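Local structure of ZYG-9 (Caenorhabditis elegans, 2OF3) at residues 136-141 / 185-190; 167-172 / 201-206; 198-201 / 207-210; 211-216 / 244-249. The protein plays a major role in organizing microtubules and spindle poles during mitosis and meiosis in one-cell embryos. One frame throughout, in Å; residues are numbered along the deposited sequence.

In the fold
All four contacts lie in one all-helical TOG domain, and none is bridged by a hydrogen bond between its segments. Contacts 1, 3 and 4 are buried; contact 2 is only partly so, with P170 exposed. Contact 1 is the most central, its centre about 7 Å from that of the chain, and pairs a threonine with a cysteine and the aliphatic part of a glutamate. L172 of contact 2 packs against L138, C187 and V190, joining the two. Contacts 2 and 3 share S201 and the loop leading to helix 208-212, which contacts 3 and 4 both use. Contact 3 mixes aliphatic groups with a carboxylate, whereas contact 4, its centre about 24 Å from the chain's, is apolar in its side chains.

Contact 1: residues 136-141 / 185-190; sequences YLLLKT and SECLLV
T141 and E186 mark the closest approach of the two backbones, their CA atoms 6.2 Å apart, where the C-terminal end of helix 127-139 and the residues after it pack on helix 181-198. Here the two side chains lie alongside each other, running opposite ways: T141 CB sits 3.7 Å from E186 CB, and E186 CG comes to 3.5 Å from the carbonyl oxygen T141 O. E186 bends at its second torsion (chi2 -71°), and its aliphatic part makes the contact. This packing belongs to the HEAT-type solenoid of a TOG domain, and L172 of helix 165-174 packs on both L138 and C187. C187 SG lies 4.0 Å from T141 OG1 and 4.1 Å from L138 CD2. The threonine hydroxyl itself turns back into its own segment, donating to L138 O at 2.6 Å from OG1, in the carbonyl plane with a C=O...OG1 angle of 151°. L138 O also takes the backbone N-H of T141, so two donors grip it. A valine in place of T141 would probably cost L138 O its short hydroxyl bond and leave the C187 sulfur facing a methyl group in place of OG1.

Contact 2: residues 167-172 / 201-206; sequences KMTPML and SPLKSL
T169 and P170, successive residues on helix 165-174, receive L206 and L203 from the loop that joins helix 181-198 to helix 208-212. In the helical solenoid of the TOG domain, this loop folds back over a helix that precedes helix 181-198 in the chain. The backbones stay apart, with CA atoms of P170 and L206 at 7.1 Å, and side chains fill the distance. T169 is the one to follow outward. Its CB meets L206 CD1 at 3.7 Å. From there the chain forks. The methyl CG2, anti to the backbone N, runs beside the same leucine, 3.8 Å from L206 CD1, and also reaches V208 CG2 at 4.0 Å, beyond the loop. The hydroxyl takes the other branch: with OG1 beside the backbone N (chi1 -61°), it is hydrogen-bonded to P165 O in the preceding turn. It therefore has a polar partner although, on the loop side, it faces the forked end of L203, with CD1 and CD2 both 4.1 Å from T169 OG1. The leucine lies roughly perpendicular to the threonine side chain there. On the loop, L206 N is bonded to L203 O, which ties together the residues bearing the two leucine side chains. Both reach helix 165-174 elsewhere too, L203 on P165 and L206 on L166. P170 has no N-H to give, and the helix is kinked here. The ring of P170 supplies the outer part of the surface: P170 CD lies 3.8 Å from L206 CD1, while P170 CG has both L206 methyls at 4.1 Å.

Contact 3: residues 198-201 / 207-210; sequences AGIS and SVEK
I200 pushes its longer branch from the loop after helix 181-198 toward V208 and E209, in the first turn of helix 208-212. CG1 stands opposite the backbone N (chi1 -176°), which carries the branch away from the loop backbone; a bend at chi2 (55°) then sets CD1 4.1 Å from V208 CB. I200 CD1 passes alongside the valine, the two side chains running in contrary senses. E209 comes the other way. Its chain turns sharply at chi2 (92°, well off a staggered value), swinging the carboxylate back so that OE2 lies 3.5 Å from I200 CG1 and 4.1 Å from I200 CD1. The isoleucine thus has an aliphatic neighbour and a carboxylate oxygen at the same end. An alanine here would probably open a gap between loop and helix, with V208 CB stripped of its methyl partner and the E209 carboxylate more able to turn. In this helical solenoid the loop between helix 181-198 and helix 208-212 meets helix 221-238 here, where C234, F237 and E238 touch I200. E238 brings a second carboxylate close to E209 OE2. Two like charges beside a hydrocarbon surface in a buried contact would probably raise the affinity of one of them for a proton, although K204, weakly paired with E238 at long range, probably offsets part of the repulsion.

Contact 4: residues 211-216 / 244-249; sequences TVAPFV and KAAGRM
A213 CB and A246 CB meet at 4.1 Å, methyl against methyl, and M249 CG adds a second neighbour 4.2 Å from A213 CB. The side chain of A213 thus points into a corner formed by the last turn of helix 241-246 and the extended chain after it. A246 O closes in as well, 4.2 Å from A213 CB. With such small groups the backbones come near, the CA atoms of A213 and A246 being 6.0 Å apart. The chain turns at G247, the first residue beyond the helix, with positive phi, and then brings M249 past A213. The M249 side chain runs extended through chi2 (-178°) before bending at SD, and it also packs on M242 and W243. On the other side, A213 begins a 3-10 segment in which V216 N is bonded to A213 O at 3.1 Å. Further out, V212 and V216 pack on helix 221-238 through V230, I228 and L231, V212 also touches L188 of helix 181-198, and V216 reaches helix 251-264. In this way the contact joins the end of helix 208-212 and the 3-10 segment after it to the end of helix 241-246, toward the C-terminal side of the TOG domain. No polar bond spans the two segments, so the join between them rests on van der Waals contact of two alanine methyls and a methionine methylene.

Contact 1: residues 136-141 / 185-190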
loop_
_atom_site.group_PDB
_atom_site.type_symbol
_atom_site.label_atom_id
_atom_site.label_comp_id
_atom_site.label_asym_id
_atom_site.label_seq_id
_atom_site.Cartn_x
_atom_site.Cartn_y
_atom_site.Cartn_z
ATOM N N TYR A 136 0.877 2.775 4.892
ATOM C CA TYR A 136 2.093 2.267 5.566
ATOM C C TYR A 136 2.861 1.316 4.686
ATOM O O TYR A 136 4.089 1.298 4.746
ATOM C CB TYR A 136 1.751 1.573 6.872
ATOM C CG TYR A 136 1.051 2.534 7.779
ATOM C CD1 TYR A 136 1.771 3.538 8.423
ATOM C CD2 TYR A 136 -0.347 2.474 7.938
ATOM C CE1 TYR A 136 1.114 4.498 9.246
ATOM C CE2 TYR A 136 -1.045 3.432 8.754
ATOM C CZ TYR A 136 -0.283 4.414 9.390
ATOM O OH TYR A 136 -0.931 5.317 10.167
ATOM N N LEU A 137 2.159 0.515 3.879
ATOM C CA LEU A 137 2.842 -0.387 2.932
ATOM C C LEU A 137 3.676 0.434 1.970
ATOM O O LEU A 137 4.787 -0.003 1.580
ATOM C CB LEU A 137 1.859 -1.251 2.147
ATOM C CG LEU A 137 2.451 -2.137 1.042
ATOM C CD1 LEU A 137 3.157 -3.383 1.640
ATOM C CD2 LEU A 137 1.326 -2.524 0.145
ATOM N N LEU A 138 3.165 1.607 1.583
ATOM C CA LEU A 138 3.899 2.488 0.667
ATOM C C LEU A 138 5.204 3.043 1.232
ATOM O O LEU A 138 6.131 3.370 0.459
ATOM C CB LEU A 138 2.987 3.599 0.096
ATOM C CG LEU A 138 1.852 3.102 -0.775
ATOM C CD1 LEU A 138 1.014 4.288 -1.188
ATOM C CD2 LEU A 138 2.340 2.333 -1.987
ATOM N N LEU A 139 5.337 3.107 2.551
ATOM C CA LEU A 139 6.618 3.432 3.144
ATOM C C LEU A 139 7.738 2.449 2.717
ATOM O O LEU A 139 8.901 2.846 2.537
ATOM C CB LEU A 139 6.540 3.464 4.681
ATOM C CG LEU A 139 5.613 4.519 5.314
ATOM C CD1 LEU A 139 5.519 4.318 6.878
ATOM C CD2 LEU A 139 6.053 5.957 4.933
ATOM N N LYS A 140 7.377 1.180 2.540
ATOM C CA LYS A 140 8.323 0.121 2.342
ATOM C C LYS A 140 8.731 0.066 0.895
ATOM O O LYS A 140 9.704 -0.654 0.541
ATOM C CB LYS A 140 7.663 -1.208 2.746
ATOM C CG LYS A 140 7.351 -1.282 4.250
ATOM C CD LYS A 140 8.583 -1.323 5.122
ATOM C CE LYS A 140 8.816 0.053 5.723
ATOM N NZ LYS A 140 10.143 0.079 6.418
ATOM N N THR A 141 8.012 0.804 0.034
ATOM C CA THR A 141 8.519 1.069 -1.329
ATOM C C THR A 141 9.854 1.812 -1.303
ATOM O O THR A 141 10.583 1.790 -2.290
ATOM C CB THR A 141 7.525 1.823 -2.273
ATOM O OG1 THR A 141 7.336 3.179 -1.833
ATOM C CG2 THR A 141 6.188 1.087 -2.362
ATOM N N SER A 185 9.744 7.601 -6.368
ATOM C CA SER A 185 9.820 7.007 -7.689
ATOM C C SER A 185 8.985 5.760 -7.790
ATOM O O SER A 185 8.313 5.547 -8.802
ATOM C CB SER A 185 11.267 6.729 -8.139
ATOM O OG SER A 185 11.917 5.894 -7.195
ATOM N N GLU A 186 9.009 4.894 -6.790
ATOM C CA GLU A 186 8.186 3.663 -6.910
ATOM C C GLU A 186 6.679 3.930 -7.048
ATOM O O GLU A 186 5.978 3.221 -7.777
ATOM C CB GLU A 186 8.428 2.771 -5.688
ATOM C CG GLU A 186 9.830 2.083 -5.662
ATOM C CD GLU A 186 9.987 0.989 -6.700
ATOM O OE1 GLU A 186 9.174 0.024 -6.723
ATOM O OE2 GLU A 186 10.927 1.088 -7.519
ATOM N N CYS A 187 6.195 4.946 -6.316
ATOM C CA CYS A 187 4.812 5.407 -6.394
ATOM C C CYS A 187 4.409 5.989 -7.748
ATOM O O CYS A 187 3.349 5.617 -8.254
ATOM C CB CYS A 187 4.500 6.341 -5.205
ATOM S SG CYS A 187 4.490 5.326 -3.682
ATOM N N LEU A 188 5.277 6.804 -8.362
ATOM C CA LEU A 188 5.087 7.259 -9.751
ATOM C C LEU A 188 4.987 6.133 -10.735
ATOM O O LEU A 188 4.182 6.175 -11.673
ATOM C CB LEU A 188 6.223 8.220 -10.201
ATOM C CG LEU A 188 6.161 9.597 -9.520
ATOM C CD1 LEU A 188 7.479 10.389 -9.752
ATOM C CD2 LEU A 188 4.836 10.406 -9.877
ATOM N N LEU A 189 5.824 5.117 -10.576
ATOM C CA LEU A 189 5.806 3.928 -11.468
ATOM C C LEU A 189 4.471 3.190 -11.406
ATOM O O LEU A 189 4.005 2.689 -12.413
ATOM C CB LEU A 189 6.955 2.938 -11.127
ATOM C CG LEU A 189 8.356 3.493 -11.434
ATOM C CD1 LEU A 189 9.367 2.498 -10.960
ATOM C CD2 LEU A 189 8.586 3.840 -12.940
ATOM N N VAL A 190 3.879 3.080 -10.229
ATOM C CA VAL A 190 2.525 2.496 -10.128
ATOM C C VAL A 190 1.469 3.369 -10.892
ATOM O O VAL A 190 0.681 2.846 -11.704
ATOM C CB VAL A 190 2.088 2.276 -8.643
ATOM C CG1 VAL A 190 0.668 1.622 -8.613
ATOM C CG2 VAL A 190 3.093 1.340 -7.916
#

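Contact 2: residues 167-172 / 201-206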
loop_
_atom_site.group_PDB
_atom_site.type_symbol
_atom_site.label_atom_id
_atom_site.label_comp_id
_atom_site.label_asym_id
_atom_site.label_seq_id
_atom_site.Cartn_x
_atom_site.Cartn_y
_atom_site.Cartn_z
ATOM N N LYS A 167 -9.333 4.599 -6.428
ATOM C CA LYS A 167 -9.182 4.733 -4.977
ATOM C C LYS A 167 -7.735 4.578 -4.502
ATOM O O LYS A 167 -7.422 5.038 -3.425
ATOM C CB LYS A 167 -10.041 3.704 -4.212
ATOM C CG LYS A 167 -11.560 3.867 -4.318
ATOM C CD LYS A 167 -12.077 5.079 -3.540
ATOM C CE LYS A 167 -13.658 5.146 -3.505
ATOM N NZ LYS A 167 -14.286 3.754 -3.331
ATOM N N MET A 168 -6.859 3.916 -5.272
ATOM C CA MET A 168 -5.437 3.807 -4.928
ATOM C C MET A 168 -4.645 5.091 -5.166
ATOM O O MET A 168 -3.756 5.436 -4.390
ATOM C CB MET A 168 -4.796 2.658 -5.726
ATOM C CG MET A 168 -5.131 1.183 -5.215
ATOM S SD MET A 168 -4.555 0.687 -3.568
ATOM C CE MET A 168 -2.855 0.418 -3.964
ATOM N N THR A 169 -4.973 5.810 -6.235
ATOM C CA THR A 169 -4.130 6.917 -6.729
ATOM C C THR A 169 -3.965 8.042 -5.743
ATOM O O THR A 169 -2.847 8.536 -5.606
ATOM C CB THR A 169 -4.600 7.400 -8.104
ATOM O OG1 THR A 169 -4.492 6.300 -9.001
ATOM C CG2 THR A 169 -3.757 8.602 -8.657
ATOM N N PRO A 170 -5.042 8.461 -5.028
ATOM C CA PRO A 170 -4.861 9.519 -4.001
ATOM C C PRO A 170 -3.773 9.188 -2.938
ATOM O O PRO A 170 -3.028 10.093 -2.479
ATOM C CB PRO A 170 -6.265 9.595 -3.333
ATOM C CG PRO A 170 -7.223 9.084 -4.358
ATOM C CD PRO A 170 -6.466 8.042 -5.158
ATOM N N MET A 171 -3.659 7.911 -2.546
ATOM C CA MET A 171 -2.651 7.486 -1.561
ATOM C C MET A 171 -1.276 7.472 -2.232
ATOM O O MET A 171 -0.286 7.833 -1.604
ATOM C CB MET A 171 -3.004 6.082 -1.033
ATOM C CG MET A 171 -4.226 6.096 0.007
ATOM S SD MET A 171 -4.798 4.530 0.653
ATOM C CE MET A 171 -5.242 3.715 -0.795
ATOM N N LEU A 172 -1.218 7.034 -3.498
ATOM C CA LEU A 172 0.035 7.062 -4.267
ATOM C C LEU A 172 0.493 8.504 -4.491
ATOM O O LEU A 172 1.692 8.780 -4.338
ATOM C CB LEU A 172 -0.107 6.330 -5.590
ATOM C CG LEU A 172 -0.220 4.822 -5.441
ATOM C CD1 LEU A 172 -0.833 4.331 -6.721
ATOM C CD2 LEU A 172 1.189 4.186 -5.188
ATOM N N SER A 201 -8.321 9.035 -18.331
ATOM C CA SER A 201 -9.714 9.479 -18.150
ATOM C C SER A 201 -10.368 9.000 -16.840
ATOM O O SER A 201 -10.999 9.818 -16.131
ATOM C CB SER A 201 -10.578 9.127 -19.362
ATOM O OG SER A 201 -11.927 9.378 -19.011
ATOM N N PRO A 202 -10.171 7.703 -16.476
ATOM C CA PRO A 202 -10.753 7.260 -15.189
ATOM C C PRO A 202 -10.218 8.033 -13.960
ATOM O O PRO A 202 -10.857 7.989 -12.893
ATOM C CB PRO A 202 -10.364 5.791 -15.115
ATOM C CG PRO A 202 -9.978 5.384 -16.503
ATOM C CD PRO A 202 -9.441 6.608 -17.152
ATOM N N LEU A 203 -9.101 8.775 -14.131
ATOM C CA LEU A 203 -8.404 9.424 -13.027
ATOM C C LEU A 203 -8.547 10.937 -13.064
ATOM O O LEU A 203 -7.945 11.653 -12.250
ATOM C CB LEU A 203 -6.919 9.011 -13.020
ATOM C CG LEU A 203 -6.536 7.518 -13.075
ATOM C CD1 LEU A 203 -5.016 7.339 -12.900
ATOM C CD2 LEU A 203 -7.328 6.681 -11.998
ATOM N N LYS A 204 -9.374 11.431 -13.985
ATOM C CA LYS A 204 -9.476 12.865 -14.221
ATOM C C LYS A 204 -9.777 13.781 -13.012
ATOM O O LYS A 204 -9.280 14.929 -13.001
ATOM C CB LYS A 204 -10.458 13.149 -15.350
ATOM C CG LYS A 204 -9.897 12.840 -16.768
ATOM C CD LYS A 204 -8.472 13.410 -17.085
ATOM C CE LYS A 204 -8.326 13.811 -18.590
ATOM N NZ LYS A 204 -9.006 12.924 -19.663
ATOM N N SER A 205 -10.553 13.308 -12.016
ATOM C CA SER A 205 -10.870 14.136 -10.812
ATOM C C SER A 205 -9.675 14.337 -9.893
ATOM O O SER A 205 -9.707 15.184 -8.971
ATOM C CB SER A 205 -12.011 13.519 -9.983
ATOM O OG SER A 205 -11.657 12.226 -9.483
ATOM N N LEU A 206 -8.606 13.578 -10.151
ATOM C CA LEU A 206 -7.457 13.546 -9.238
ATOM C C LEU A 206 -6.306 14.510 -9.576
ATOM O O LEU A 206 -5.397 14.719 -8.750
ATOM C CB LEU A 206 -6.948 12.102 -9.077
ATOM C CG LEU A 206 -8.033 11.131 -8.551
ATOM C CD1 LEU A 206 -7.402 9.778 -8.359
ATOM C CD2 LEU A 206 -8.632 11.678 -7.226
#

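Contact 3: residues 198-201 / 207-210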
loop_
_atom_site.group_PDB
_atom_site.type_symbol
_atom_site.label_atom_id
_atom_site.label_comp_id
_atom_site.label_asym_id
_atom_site.label_seq_id
_atom_site.Cartn_x
_atom_site.Cartn_y
_atom_site.Cartn_z
ATOM N N ALA A 198 -5.074 1.449 -18.196
ATOM C CA ALA A 198 -6.477 1.837 -18.149
ATOM C C ALA A 198 -6.760 3.248 -18.665
ATOM O O ALA A 198 -7.898 3.622 -18.749
ATOM C CB ALA A 198 -7.005 1.681 -16.728
ATOM N N GLY A 199 -5.740 4.044 -18.986
ATOM C CA GLY A 199 -5.944 5.424 -19.423
ATOM C C GLY A 199 -5.986 6.471 -18.323
ATOM O O GLY A 199 -6.050 6.170 -17.116
ATOM N N ILE A 200 -5.962 7.727 -18.741
ATOM C CA ILE A 200 -5.969 8.858 -17.795
ATOM C C ILE A 200 -7.392 9.295 -17.421
ATOM O O ILE A 200 -7.631 9.857 -16.342
ATOM C CB ILE A 200 -5.102 10.059 -18.325
ATOM C CG1 ILE A 200 -5.018 11.203 -17.313
ATOM C CG2 ILE A 200 -5.612 10.539 -19.731
ATOM C CD1 ILE A 200 -4.521 10.829 -15.912
ATOM N N SER A 201 -8.321 9.035 -18.331
ATOM C CA SER A 201 -9.714 9.479 -18.150
ATOM C C SER A 201 -10.368 9.000 -16.840
ATOM O O SER A 201 -10.999 9.818 -16.131
ATOM C CB SER A 201 -10.578 9.127 -19.362
ATOM O OG SER A 201 -11.927 9.378 -19.011
ATOM N N SER A 207 -6.344 15.135 -10.747
ATOM C CA SER A 207 -5.302 16.123 -11.047
ATOM C C SER A 207 -3.890 15.445 -11.039
ATOM O O SER A 207 -2.933 15.982 -10.475
ATOM C CB SER A 207 -5.318 17.284 -10.038
ATOM O OG SER A 207 -6.410 18.165 -10.286
ATOM N N VAL A 208 -3.811 14.279 -11.666
ATOM C CA VAL A 208 -2.572 13.561 -11.773
ATOM C C VAL A 208 -1.518 14.391 -12.524
ATOM O O VAL A 208 -0.419 14.570 -12.009
ATOM C CB VAL A 208 -2.772 12.215 -12.490
ATOM C CG1 VAL A 208 -1.421 11.557 -12.779
ATOM C CG2 VAL A 208 -3.684 11.290 -11.647
ATOM N N GLU A 209 -1.846 14.912 -13.703
ATOM C CA GLU A 209 -0.850 15.658 -14.518
ATOM C C GLU A 209 -0.250 16.796 -13.750
ATOM O O GLU A 209 0.970 16.920 -13.696
ATOM C CB GLU A 209 -1.413 16.155 -15.849
ATOM C CG GLU A 209 -2.100 15.106 -16.686
ATOM C CD GLU A 209 -3.629 15.011 -16.418
ATOM O OE1 GLU A 209 -4.107 15.248 -15.279
ATOM O OE2 GLU A 209 -4.356 14.678 -17.370
ATOM N N LYS A 210 -1.081 17.577 -13.076
ATOM C CA LYS A 210 -0.611 18.733 -12.348
ATOM C C LYS A 210 0.177 18.404 -11.089
ATOM O O LYS A 210 1.097 19.149 -10.712
ATOM C CB LYS A 210 -1.817 19.647 -11.976
ATOM C CG LYS A 210 -1.443 20.822 -11.070
ATOM C CD LYS A 210 -2.553 21.912 -11.019
ATOM C CE LYS A 210 -1.961 23.334 -10.667
ATOM N NZ LYS A 210 -1.361 24.116 -11.878
#

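Contact 4: residues 211-216 / 244-249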
loop_
_atom_site.group_PDB
_atom_site.type_symbol
_atom_site.label_atom_id
_atom_site.label_comp_id
_atom_site.label_asym_id
_atom_site.label_seq_id
_atom_site.Cartn_x
_atom_site.Cartn_y
_atom_site.Cartn_z
ATOM N N THR A 211 -0.210 17.321 -10.401
ATOM C CA THR A 211 0.481 16.911 -9.203
ATOM C C THR A 211 1.850 16.310 -9.544
ATOM O O THR A 211 2.824 16.473 -8.787
ATOM C CB THR A 211 -0.352 15.844 -8.433
ATOM O OG1 THR A 211 -1.708 16.313 -8.313
ATOM C CG2 THR A 211 0.198 15.627 -7.061
ATOM N N VAL A 212 1.897 15.609 -10.671
ATOM C CA VAL A 212 3.097 14.861 -11.044
ATOM C C VAL A 212 4.136 15.794 -11.723
ATOM O O VAL A 212 5.344 15.662 -11.501
ATOM C CB VAL A 212 2.744 13.611 -11.898
ATOM C CG1 VAL A 212 4.008 13.016 -12.585
ATOM C CG2 VAL A 212 2.038 12.522 -11.027
ATOM N N ALA A 213 3.655 16.725 -12.555
ATOM C CA ALA A 213 4.539 17.629 -13.318
ATOM C C ALA A 213 5.731 18.243 -12.543
ATOM O O ALA A 213 6.826 18.251 -13.085
ATOM C CB ALA A 213 3.727 18.745 -14.077
ATOM N N PRO A 214 5.546 18.780 -11.313
ATOM C CA PRO A 214 6.725 19.331 -10.642
ATOM C C PRO A 214 7.879 18.329 -10.427
ATOM O O PRO A 214 9.021 18.763 -10.197
ATOM C CB PRO A 214 6.186 19.758 -9.271
ATOM C CG PRO A 214 4.748 20.065 -9.531
ATOM C CD PRO A 214 4.322 19.022 -10.520
ATOM N N PHE A 215 7.580 17.021 -10.462
ATOM C CA PHE A 215 8.604 16.025 -10.139
ATOM C C PHE A 215 9.531 15.747 -11.314
ATOM O O PHE A 215 10.519 15.026 -11.154
ATOM C CB PHE A 215 7.978 14.747 -9.521
ATOM C CG PHE A 215 7.403 14.985 -8.130
ATOM C CD1 PHE A 215 8.238 14.988 -7.008
ATOM C CD2 PHE A 215 6.005 15.301 -7.964
ATOM C CE1 PHE A 215 7.716 15.230 -5.712
ATOM C CE2 PHE A 215 5.459 15.568 -6.699
ATOM C CZ PHE A 215 6.319 15.531 -5.550
ATOM N N VAL A 216 9.243 16.343 -12.479
ATOM C CA VAL A 216 10.167 16.328 -13.587
ATOM C C VAL A 216 11.444 17.056 -13.172
ATOM O O VAL A 216 12.507 16.757 -13.710
ATOM C CB VAL A 216 9.528 16.885 -14.928
ATOM C CG1 VAL A 216 10.547 16.886 -16.106
ATOM C CG2 VAL A 216 8.290 16.027 -15.337
ATOM N N LYS A 244 -2.321 21.066 -20.975
ATOM C CA LYS A 244 -3.280 21.995 -20.310
ATOM C C LYS A 244 -3.472 21.649 -18.824
ATOM O O LYS A 244 -3.298 22.500 -17.951
ATOM C CB LYS A 244 -4.621 22.018 -21.038
ATOM C CG LYS A 244 -5.692 22.877 -20.324
ATOM C CD LYS A 244 -6.787 23.454 -21.300
ATOM C CE LYS A 244 -8.024 24.030 -20.516
ATOM N NZ LYS A 244 -9.095 22.973 -20.158
ATOM N N ALA A 245 -3.776 20.363 -18.556
ATOM C CA ALA A 245 -3.866 19.773 -17.199
ATOM C C ALA A 245 -2.591 19.970 -16.338
ATOM O O ALA A 245 -2.660 20.307 -15.151
ATOM C CB ALA A 245 -4.232 18.269 -17.344
ATOM N N ALA A 246 -1.412 19.764 -16.920
ATOM C CA ALA A 246 -0.172 19.933 -16.170
ATOM C C ALA A 246 0.074 21.357 -15.671
ATOM O O ALA A 246 0.731 21.563 -14.631
ATOM C CB ALA A 246 0.997 19.494 -17.023
ATOM N N GLY A 247 -0.398 22.348 -16.433
ATOM C CA GLY A 247 -0.119 23.763 -16.112
ATOM C C GLY A 247 1.316 24.148 -16.426
ATOM O O GLY A 247 2.018 23.417 -17.134
ATOM N N ARG A 248 1.752 25.287 -15.879
ATOM C CA ARG A 248 3.068 25.900 -16.192
ATOM C C ARG A 248 4.193 25.025 -15.714
ATOM O O ARG A 248 4.197 24.651 -14.554
ATOM C CB ARG A 248 3.213 27.274 -15.496
ATOM C CG ARG A 248 4.561 28.045 -15.795
ATOM C CD ARG A 248 4.375 29.607 -15.761
ATOM N NE ARG A 248 3.239 29.964 -14.882
ATOM C CZ ARG A 248 1.987 30.213 -15.297
ATOM N NH1 ARG A 248 1.680 30.189 -16.604
ATOM N NH2 ARG A 248 1.034 30.493 -14.398
ATOM N N MET A 249 5.135 24.704 -16.602
ATOM C CA MET A 249 6.302 23.875 -16.248
ATOM C C MET A 249 7.530 24.683 -16.574
ATOM O O MET A 249 7.500 25.475 -17.510
ATOM C CB MET A 249 6.339 22.569 -17.071
ATOM C CG MET A 249 5.206 21.550 -16.788
ATOM S SD MET A 249 5.444 20.095 -17.762
ATOM C CE MET A 249 3.923 20.001 -18.505
#